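Local coordinates for putative TOXIN related protein (Parabacteroides distasonis ATCC 8503, PDB 3K0Y) that is of unknown function, though named a putative toxin-related protein, and probably combines a NigD-like N-terminal OB domain with a C-terminal beta sandwich, at residues S107-N112 / Y123-W128; A39-P44 / I76-I81; M113-G118 / F171-L176. All coordinates share one frame; numbering follows the deposited sequence.

Contact 1: residues S107-N112 / Y123-W128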
loop_
_atom_site.group_PDB
_atom_site.type_symbol
_atom_site.label_atom_id
_atom_site.label_comp_id
_atom_site.label_asym_id
_atom_site.label_seq_id
_atom_site.Cartn_x
_atom_site.Cartn_y
_atom_site.Cartn_z
ATOM N N SER A 107 -6.750 13.686 -1.939
ATOM C CA SER A 107 -7.839 13.473 -1.001
ATOM C C SER A 107 -7.764 12.033 -0.422
ATOM O O SER A 107 -7.767 11.066 -1.186
ATOM C CB SER A 107 -9.110 13.620 -1.822
ATOM O OG SER A 107 -10.229 13.546 -1.020
ATOM N N ILE A 108 -7.637 11.883 0.893
ATOM C CA ILE A 108 -7.746 10.573 1.529
ATOM C C ILE A 108 -8.780 10.625 2.691
ATOM O O ILE A 108 -8.622 11.374 3.613
ATOM C CB ILE A 108 -6.402 10.102 2.076
ATOM C CG1 ILE A 108 -5.280 10.137 0.999
ATOM C CG2 ILE A 108 -6.490 8.689 2.595
ATOM C CD1 ILE A 108 -3.884 9.871 1.577
ATOM N N TYR A 109 -9.847 9.858 2.623
ATOM C CA TYR A 109 -10.798 9.840 3.705
ATOM C C TYR A 109 -10.312 8.836 4.733
ATOM O O TYR A 109 -9.517 7.934 4.439
ATOM C CB TYR A 109 -12.159 9.461 3.217
ATOM C CG TYR A 109 -12.804 10.572 2.461
ATOM C CD1 TYR A 109 -12.395 10.913 1.144
ATOM C CD2 TYR A 109 -13.785 11.335 3.063
ATOM C CE1 TYR A 109 -13.010 11.982 0.460
ATOM C CE2 TYR A 109 -14.385 12.362 2.400
ATOM C CZ TYR A 109 -14.004 12.696 1.098
ATOM O OH TYR A 109 -14.658 13.766 0.529
ATOM N N ASN A 110 -10.695 9.087 5.958
ATOM C CA ASN A 110 -10.595 8.105 7.043
ATOM C C ASN A 110 -11.197 6.748 6.595
ATOM O O ASN A 110 -12.339 6.651 6.061
ATOM C CB ASN A 110 -11.340 8.619 8.268
ATOM C CG ASN A 110 -10.644 9.795 8.930
ATOM O OD1 ASN A 110 -10.704 10.971 8.464
ATOM N ND2 ASN A 110 -9.908 9.485 10.003
ATOM N N ASN A 111 -10.385 5.734 6.761
ATOM C CA ASN A 111 -10.725 4.325 6.477
ATOM C C ASN A 111 -10.198 3.938 5.133
ATOM O O ASN A 111 -10.237 2.778 4.820
ATOM C CB ASN A 111 -12.188 3.940 6.702
ATOM C CG ASN A 111 -12.596 4.168 8.102
ATOM O OD1 ASN A 111 -11.747 4.329 8.989
ATOM N ND2 ASN A 111 -13.864 4.213 8.337
ATOM N N ASN A 112 -9.667 4.910 4.384
ATOM C CA ASN A 112 -9.119 4.686 3.041
ATOM C C ASN A 112 -7.614 4.596 3.149
ATOM O O ASN A 112 -6.884 4.534 2.128
ATOM C CB ASN A 112 -9.591 5.777 2.023
ATOM C CG ASN A 112 -11.045 5.526 1.480
ATOM O OD1 ASN A 112 -11.638 4.489 1.716
ATOM N ND2 ASN A 112 -11.579 6.482 0.721
ATOM N N TYR A 123 -6.176 4.196 -0.647
ATOM C CA TYR A 123 -7.105 4.572 -1.705
ATOM C C TYR A 123 -7.238 6.082 -1.625
ATOM O O TYR A 123 -7.689 6.611 -0.602
ATOM C CB TYR A 123 -8.498 3.940 -1.481
ATOM C CG TYR A 123 -9.542 4.282 -2.537
ATOM C CD1 TYR A 123 -9.694 3.511 -3.684
ATOM C CD2 TYR A 123 -10.374 5.393 -2.381
ATOM C CE1 TYR A 123 -10.681 3.817 -4.666
ATOM C CE2 TYR A 123 -11.352 5.726 -3.338
ATOM C CZ TYR A 123 -11.491 4.932 -4.481
ATOM O OH TYR A 123 -12.432 5.280 -5.409
ATOM N N PHE A 124 -6.887 6.778 -2.702
ATOM C CA PHE A 124 -6.807 8.247 -2.695
ATOM C C PHE A 124 -7.421 8.785 -3.960
ATOM O O PHE A 124 -7.601 8.046 -4.951
ATOM C CB PHE A 124 -5.353 8.743 -2.546
ATOM C CG PHE A 124 -4.476 8.491 -3.779
ATOM C CD1 PHE A 124 -3.849 7.286 -3.954
ATOM C CD2 PHE A 124 -4.327 9.466 -4.758
ATOM C CE1 PHE A 124 -3.073 7.037 -5.097
ATOM C CE2 PHE A 124 -3.562 9.218 -5.922
ATOM C CZ PHE A 124 -2.942 8.021 -6.067
ATOM N N GLU A 125 -7.776 10.059 -3.938
ATOM C CA GLU A 125 -8.287 10.697 -5.129
ATOM C C GLU A 125 -7.510 11.940 -5.417
ATOM O O GLU A 125 -6.936 12.540 -4.541
ATOM C CB GLU A 125 -9.755 11.100 -4.962
ATOM C CG GLU A 125 -10.742 9.960 -4.841
ATOM C CD GLU A 125 -12.153 10.465 -4.499
ATOM O OE1 GLU A 125 -12.396 10.969 -3.351
ATOM O OE2 GLU A 125 -12.996 10.365 -5.394
ATOM N N THR A 126 -7.514 12.336 -6.673
ATOM C CA THR A 126 -6.819 13.554 -7.069
ATOM C C THR A 126 -7.359 13.940 -8.429
ATOM O O THR A 126 -8.327 13.342 -8.883
ATOM C CB THR A 126 -5.277 13.339 -7.018
ATOM O OG1 THR A 126 -4.594 14.592 -7.138
ATOM C CG2 THR A 126 -4.798 12.369 -8.061
ATOM N N LEU A 127 -6.748 14.937 -9.061
ATOM C CA LEU A 127 -7.162 15.406 -10.373
ATOM C C LEU A 127 -6.154 14.890 -11.404
ATOM O O LEU A 127 -4.939 14.939 -11.157
ATOM C CB LEU A 127 -7.229 16.946 -10.385
ATOM C CG LEU A 127 -8.306 17.594 -9.487
ATOM C CD1 LEU A 127 -8.011 19.061 -9.178
ATOM C CD2 LEU A 127 -9.686 17.476 -10.184
ATOM N N TRP A 128 -6.677 14.375 -12.522
ATOM C CA TRP A 128 -5.913 13.766 -13.602
ATOM C C TRP A 128 -6.285 14.406 -14.948
ATOM O O TRP A 128 -7.396 14.943 -15.134
ATOM C CB TRP A 128 -6.226 12.264 -13.729
ATOM C CG TRP A 128 -6.206 11.540 -12.473
ATOM C CD1 TRP A 128 -7.186 11.516 -11.548
ATOM C CD2 TRP A 128 -5.140 10.711 -11.962
ATOM N NE1 TRP A 128 -6.810 10.725 -10.483
ATOM C CE2 TRP A 128 -5.566 10.213 -10.719
ATOM C CE3 TRP A 128 -3.884 10.320 -12.455
ATOM C CZ2 TRP A 128 -4.789 9.390 -9.941
ATOM C CZ3 TRP A 128 -3.111 9.480 -11.682
ATOM C CH2 TRP A 128 -3.562 9.034 -10.430
HETATM O O HOH W 1 -10.571 10.167 -1.669
HETATM O O HOH W 2 -9.879 8.363 0.042
#

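Contact 2: residues A39-P44 / I76-I81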
loop_
_atom_site.group_PDB
_atom_site.type_symbol
_atom_site.label_atom_id
_atom_site.label_comp_id
_atom_site.label_asym_id
_atom_site.label_seq_id
_atom_site.Cartn_x
_atom_site.Cartn_y
_atom_site.Cartn_z
ATOM N N ALA A 39 -8.138 -22.724 -6.875
ATOM C CA ALA A 39 -8.474 -24.008 -7.477
ATOM C C ALA A 39 -8.835 -23.813 -8.958
ATOM O O ALA A 39 -8.712 -24.734 -9.761
ATOM C CB ALA A 39 -9.629 -24.648 -6.732
ATOM N N ALA A 40 -9.310 -22.615 -9.294
ATOM C CA ALA A 40 -9.603 -22.243 -10.675
ATOM C C ALA A 40 -9.313 -20.743 -10.886
ATOM O O ALA A 40 -9.067 -20.003 -9.925
ATOM C CB ALA A 40 -11.037 -22.582 -11.017
ATOM N N THR A 41 -9.316 -20.299 -12.135
ATOM C CA THR A 41 -9.012 -18.913 -12.457
ATOM C C THR A 41 -9.533 -18.550 -13.824
ATOM O O THR A 41 -9.450 -19.355 -14.736
ATOM C CB THR A 41 -7.465 -18.639 -12.407
ATOM O OG1 THR A 41 -7.207 -17.246 -12.639
ATOM C CG2 THR A 41 -6.686 -19.507 -13.468
ATOM N N ASN A 42 -10.061 -17.340 -13.977
ATOM C CA ASN A 42 -10.269 -16.757 -15.330
ATOM C C ASN A 42 -9.014 -16.160 -15.957
ATOM O O ASN A 42 -9.035 -15.843 -17.150
ATOM C CB ASN A 42 -11.334 -15.659 -15.288
ATOM C CG ASN A 42 -12.739 -16.210 -15.051
ATOM O OD1 ASN A 42 -13.092 -17.230 -15.593
ATOM N ND2 ASN A 42 -13.522 -15.525 -14.254
ATOM N N TYR A 43 -7.934 -15.963 -15.181
ATOM C CA TYR A 43 -6.655 -15.463 -15.741
ATOM C C TYR A 43 -5.496 -16.472 -15.588
ATOM O O TYR A 43 -4.599 -16.279 -14.755
ATOM C CB TYR A 43 -6.180 -14.230 -15.022
ATOM C CG TYR A 43 -6.980 -12.961 -15.000
ATOM C CD1 TYR A 43 -8.375 -12.944 -14.895
ATOM C CD2 TYR A 43 -6.288 -11.719 -14.955
ATOM C CE1 TYR A 43 -9.070 -11.722 -14.818
ATOM C CE2 TYR A 43 -6.964 -10.512 -14.871
ATOM C CZ TYR A 43 -8.349 -10.510 -14.793
ATOM O OH TYR A 43 -8.989 -9.292 -14.706
ATOM N N PRO A 44 -5.466 -17.528 -16.410
ATOM C CA PRO A 44 -4.427 -18.517 -16.146
ATOM C C PRO A 44 -3.007 -18.055 -16.499
ATOM O O PRO A 44 -2.047 -18.698 -16.073
ATOM C CB PRO A 44 -4.853 -19.716 -17.003
ATOM C CG PRO A 44 -5.674 -19.107 -18.101
ATOM C CD PRO A 44 -6.408 -17.967 -17.449
ATOM N N ILE A 76 -10.264 -21.169 -3.851
ATOM C CA ILE A 76 -11.052 -20.142 -4.547
ATOM C C ILE A 76 -11.006 -20.240 -6.053
ATOM O O ILE A 76 -10.169 -20.940 -6.616
ATOM C CB ILE A 76 -10.647 -18.693 -4.112
ATOM C CG1 ILE A 76 -9.260 -18.296 -4.656
ATOM C CG2 ILE A 76 -10.739 -18.558 -2.583
ATOM C CD1 ILE A 76 -8.881 -16.788 -4.472
ATOM N N LYS A 77 -11.968 -19.578 -6.687
ATOM C CA LYS A 77 -11.853 -19.194 -8.084
ATOM C C LYS A 77 -11.509 -17.700 -8.140
ATOM O O LYS A 77 -12.244 -16.855 -7.609
ATOM C CB LYS A 77 -13.144 -19.420 -8.834
ATOM C CG LYS A 77 -13.094 -18.972 -10.294
ATOM C CD LYS A 77 -14.380 -19.342 -11.003
ATOM C CE LYS A 77 -14.515 -18.604 -12.314
ATOM N NZ LYS A 77 -13.603 -19.124 -13.350
ATOM N N VAL A 78 -10.379 -17.390 -8.758
ATOM C CA VAL A 78 -10.032 -16.026 -9.085
ATOM C C VAL A 78 -10.899 -15.613 -10.266
ATOM O O VAL A 78 -10.763 -16.148 -11.341
ATOM C CB VAL A 78 -8.518 -15.922 -9.448
ATOM C CG1 VAL A 78 -8.163 -14.524 -9.988
ATOM C CG2 VAL A 78 -7.663 -16.275 -8.211
ATOM N N ASN A 79 -11.826 -14.695 -10.052
ATOM C CA ASN A 79 -12.639 -14.180 -11.149
ATOM C C ASN A 79 -11.907 -13.083 -11.889
ATOM O O ASN A 79 -11.958 -13.022 -13.121
ATOM C CB ASN A 79 -13.969 -13.658 -10.643
ATOM C CG ASN A 79 -14.763 -14.728 -9.861
ATOM O OD1 ASN A 79 -14.887 -15.874 -10.301
ATOM N ND2 ASN A 79 -15.259 -14.355 -8.690
ATOM N N ALA A 80 -11.247 -12.208 -11.137
ATOM C CA ALA A 80 -10.415 -11.163 -11.728
ATOM C C ALA A 80 -9.323 -10.769 -10.734
ATOM O O ALA A 80 -9.443 -10.982 -9.552
ATOM C CB ALA A 80 -11.269 -9.930 -12.144
ATOM N N ILE A 81 -8.238 -10.219 -11.233
ATOM C CA ILE A 81 -7.139 -9.823 -10.371
ATOM C C ILE A 81 -6.461 -8.638 -11.060
ATOM O O ILE A 81 -6.009 -8.738 -12.218
ATOM C CB ILE A 81 -6.189 -11.020 -10.095
ATOM C CG1 ILE A 81 -4.962 -10.579 -9.301
ATOM C CG2 ILE A 81 -5.788 -11.689 -11.428
ATOM C CD1 ILE A 81 -4.257 -11.721 -8.632
#

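Contact 3: residues M113-G118 / F171-L176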
loop_
_atom_site.group_PDB
_atom_site.type_symbol
_atom_site.label_atom_id
_atom_site.label_comp_id
_atom_site.label_asym_id
_atom_site.label_seq_id
_atom_site.Cartn_x
_atom_site.Cartn_y
_atom_site.Cartn_z
HETATM N N MSE A 113 -7.117 4.625 4.385
HETATM C CA MSE A 113 -5.711 4.301 4.633
HETATM C C MSE A 113 -5.649 3.230 5.699
HETATM O O MSE A 113 -6.196 3.403 6.750
HETATM C CB MSE A 113 -4.960 5.532 5.142
HETATM C CG MSE A 113 -3.493 5.296 5.096
HETATM SE SE MSE A 113 -2.312 6.749 5.686
HETATM C CE MSE A 113 -2.840 8.162 4.584
ATOM N N TRP A 114 -4.976 2.107 5.450
ATOM C CA TRP A 114 -4.919 1.083 6.484
ATOM C C TRP A 114 -3.689 0.216 6.388
ATOM O O TRP A 114 -3.147 0.062 5.308
ATOM C CB TRP A 114 -6.195 0.229 6.447
ATOM C CG TRP A 114 -6.281 -0.747 5.325
ATOM C CD1 TRP A 114 -6.025 -2.082 5.386
ATOM C CD2 TRP A 114 -6.623 -0.466 3.967
ATOM N NE1 TRP A 114 -6.207 -2.650 4.170
ATOM C CE2 TRP A 114 -6.552 -1.683 3.267
ATOM C CE3 TRP A 114 -7.013 0.685 3.278
ATOM C CZ2 TRP A 114 -6.859 -1.783 1.923
ATOM C CZ3 TRP A 114 -7.324 0.570 1.905
ATOM C CH2 TRP A 114 -7.244 -0.652 1.268
ATOM N N ILE A 115 -3.271 -0.364 7.518
ATOM C CA ILE A 115 -2.201 -1.340 7.554
ATOM C C ILE A 115 -2.770 -2.732 7.352
ATOM O O ILE A 115 -3.752 -3.095 7.986
ATOM C CB ILE A 115 -1.386 -1.296 8.875
ATOM C CG1 ILE A 115 -0.678 0.064 9.003
ATOM C CG2 ILE A 115 -0.293 -2.401 8.855
ATOM C CD1 ILE A 115 0.037 0.242 10.357
ATOM N N GLY A 116 -2.206 -3.490 6.415
ATOM C CA GLY A 116 -2.660 -4.847 6.152
ATOM C C GLY A 116 -1.513 -5.648 5.553
ATOM O O GLY A 116 -0.854 -5.191 4.588
ATOM N N ASP A 117 -1.258 -6.813 6.153
ATOM C CA ASP A 117 -0.214 -7.734 5.753
ATOM C C ASP A 117 1.162 -7.016 5.596
ATOM O O ASP A 117 1.884 -7.294 4.673
ATOM C CB ASP A 117 -0.622 -8.469 4.451
ATOM C CG ASP A 117 0.380 -9.560 4.051
ATOM O OD1 ASP A 117 0.757 -10.346 4.935
ATOM O OD2 ASP A 117 0.829 -9.625 2.878
ATOM N N GLY A 118 1.499 -6.113 6.515
ATOM C CA GLY A 118 2.820 -5.405 6.528
ATOM C C GLY A 118 2.944 -4.286 5.478
ATOM O O GLY A 118 4.029 -3.699 5.273
ATOM N N PHE A 171 2.417 0.219 0.102
ATOM C CA PHE A 171 3.836 0.410 0.434
ATOM C C PHE A 171 4.317 -0.652 1.440
ATOM O O PHE A 171 3.719 -0.859 2.504
ATOM C CB PHE A 171 4.074 1.816 1.008
ATOM C CG PHE A 171 3.753 2.927 0.041
ATOM C CD1 PHE A 171 4.617 3.236 -1.007
ATOM C CD2 PHE A 171 2.618 3.713 0.200
ATOM C CE1 PHE A 171 4.333 4.270 -1.876
ATOM C CE2 PHE A 171 2.362 4.783 -0.676
ATOM C CZ PHE A 171 3.181 5.050 -1.697
ATOM N N ASN A 172 5.393 -1.341 1.084
ATOM C CA ASN A 172 5.943 -2.380 1.920
ATOM C C ASN A 172 6.610 -1.690 3.102
ATOM O O ASN A 172 7.498 -0.853 2.927
ATOM C CB ASN A 172 6.927 -3.222 1.092
ATOM C CG ASN A 172 7.362 -4.488 1.776
ATOM O OD1 ASN A 172 7.539 -4.513 2.990
ATOM N ND2 ASN A 172 7.644 -5.527 0.992
ATOM N N LEU A 173 6.176 -2.025 4.312
ATOM C CA LEU A 173 6.733 -1.394 5.524
ATOM C C LEU A 173 7.855 -2.170 6.172
ATOM O O LEU A 173 8.286 -1.839 7.274
ATOM C CB LEU A 173 5.639 -1.172 6.572
ATOM C CG LEU A 173 4.501 -0.280 6.102
ATOM C CD1 LEU A 173 3.404 -0.143 7.168
ATOM C CD2 LEU A 173 5.032 1.061 5.701
ATOM N N SER A 174 8.338 -3.199 5.508
ATOM C CA SER A 174 9.254 -4.108 6.159
ATOM C C SER A 174 10.620 -3.463 6.453
ATOM O O SER A 174 11.382 -4.030 7.186
ATOM C CB SER A 174 9.417 -5.379 5.303
ATOM O OG SER A 174 10.120 -5.092 4.119
ATOM N N SER A 175 10.901 -2.294 5.867
ATOM C CA SER A 175 12.123 -1.526 6.081
ATOM C C SER A 175 12.024 -0.607 7.296
ATOM O O SER A 175 12.991 0.076 7.601
ATOM C CB SER A 175 12.415 -0.650 4.834
ATOM O OG SER A 175 11.461 0.410 4.723
ATOM N N LEU A 176 10.876 -0.547 7.972
ATOM C CA LEU A 176 10.788 0.227 9.205
ATOM C C LEU A 176 11.528 -0.542 10.309
ATOM O O LEU A 176 11.594 -1.767 10.248
ATOM C CB LEU A 176 9.356 0.481 9.641
ATOM C CG LEU A 176 8.523 1.403 8.733
ATOM C CD1 LEU A 176 7.083 1.436 9.273
ATOM C CD2 LEU A 176 9.134 2.796 8.593
#

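Contact 1: residues S107-N112 / Y123-W128
Ser107 and Glu125 form an antiparallel hydrogen-bonded pair, a single bridge between the 107-112 loop and the strand 123-128. Ser107 N donates to Glu125 O at 2.8 Å, and Glu125 N returns a bond to Ser107 O at 2.9 Å. Farther along, the chain turns away through a type II beta turn from Tyr109 to Asn112 and comes back to the strand, where Tyr123 N reaches Asn112 O at 2.9 Å in an almost straight bond (174°). Water 2 fills in between: it accepts from Tyr109 N and Asn112 ND2 and donates to Tyr123 O. Water 1 ties Ser107 O to Glu125 OE1, 2.6 Å from the latter. Asn112 lies alongside Tyr123, pointing the same way, with ND2 3.5 Å from ring atom CD2 and the amide turned 66° from the ring. Across the backbone from these polar groups, Ile108 CG1 packs on Phe124 CB at 3.8 Å. With its CG between backbone N and carbonyl carbon (chi1 70°), Phe124 carries its ring away from the loop to meet Phe152 edge-to-face. A single antiparallel bridge beside a type II turn, supplemented by two waters, thus borders strand 119-128 of the probable NigD-like beta sandwich.

Contact 2: residues A39-P44 / I76-I81
Parallel strand pairing joins 39-44 to 76-81 in the probable OB domain: the short strand 40-41, which follows a corner of the chain at Ala39, lies along the long strand 74-88. Ala40 pairs with Lys77 and Thr41 with Val78. At the corner, Ile76 O accepts two backbone bonds, from Ala39 N at 2.7 Å and from Ala40 N at 3.3 Å. The ladder continues with Val78 N to Ala40 O and ends with Asn42 N to Val78 O.

Beyond the ladder, side chains take over. Asn42 uses both ends of its amide: ND2 donates to Asn79 O at 3.2 Å, lying in the carbonyl plane on a lone pair, while OD1 receives Lys77 NZ at 3.0 Å from well above the amide plane. Lys77 runs extended and bends only at its last torsion (chi4 73°), which turns NZ towards Asn42. On the face of Thr41 and Val78, Thr41 OG1 sits 3.7 Å from Val78 CB and also accepts from Tyr43 N, closing an ST turn that swings the chain off the strand. Tyr43 then lies across Ala80 and Ile81. Ile81 CG2 comes over one face of the ring, 3.9 Å from its centroid, in a CH-pi contact, and Tyr43 OH is 3.5 Å from Ala80 CB.

On the other flank of strand 74-88, strand 52-62 supplies Thr59 OG1 and Asn57 OD1 to Asn79 ND2 and packs on Ile76 and Ile81. Asn79 and Ala80 both face Asn57, a classic beta bulge. The third and last of five strands pair in parallel here and close the barrel, the hallmark of the five-stranded OB fold and consistent with a NigD-like N-terminal OB domain.

Contact 3: residues M113-G118 / F171-L176
Gly118 O accepts the backbone N of Leu173 at 2.9 Å, nearly in line with the carbonyl bond (166° at the oxygen), and this is the hydrogen bond that joins the two segments. The Leu173 side chain closes over the same oxygen: CB points toward Gly118 and lies 3.3 Å from its O, and chi1 of -60° brings CG to 3.5 Å from that Gly118 O. Leu173 CD1 reaches out to a looser apolar touch with Ile115 CG1 at 4.5 Å. Leu186 and Tyr203 pack against both Ile115 and Leu173, extending this small apolar patch.

One step outward, Asn172 OD1 takes two bonds from Ser174, from N at 3.0 Å and from OG at 2.9 Å, the hydroxyl arriving above the amide plane. In the hairpin turn, the Asp117 carboxylate forms salt bridges with Arg29 and Lys207 and a hydrogen bond with Thr17, which probably helps hold the turn against the OB part. The backbone of Asp117 and Gly118 matches the central residues of a type I' turn, common in two-residue hairpins. This 116-119 hairpin turn is hydrogen-bonded to the end of strand 163-172, where an Asx turn leads into a type I turn, within the probable beta sandwich.

Contacts 1 and 3 interlock along the chain, their segments alternating, and they touch where Ile108 CD1 meets Met113 CE, a selenomethionine carbon, at 3.6 Å; their centres are 18 Å apart. Strand 119-128, which carries the 123-128 side of contact 1, pairs with both 113-116 and 163-172, the strands that enter contact 3. Contact 2 closes earlier in the chain and touches neither: its nearest atoms are about 15 Å from contact 1 and about 13 Å from contact 3. Strand 74-88 nevertheless pairs with 163-172, linking the probable OB domain to the beta sandwich. A bound nonaethylene glycol, probably from crystallisation, lies about 4 Å from the Asn112 side chain.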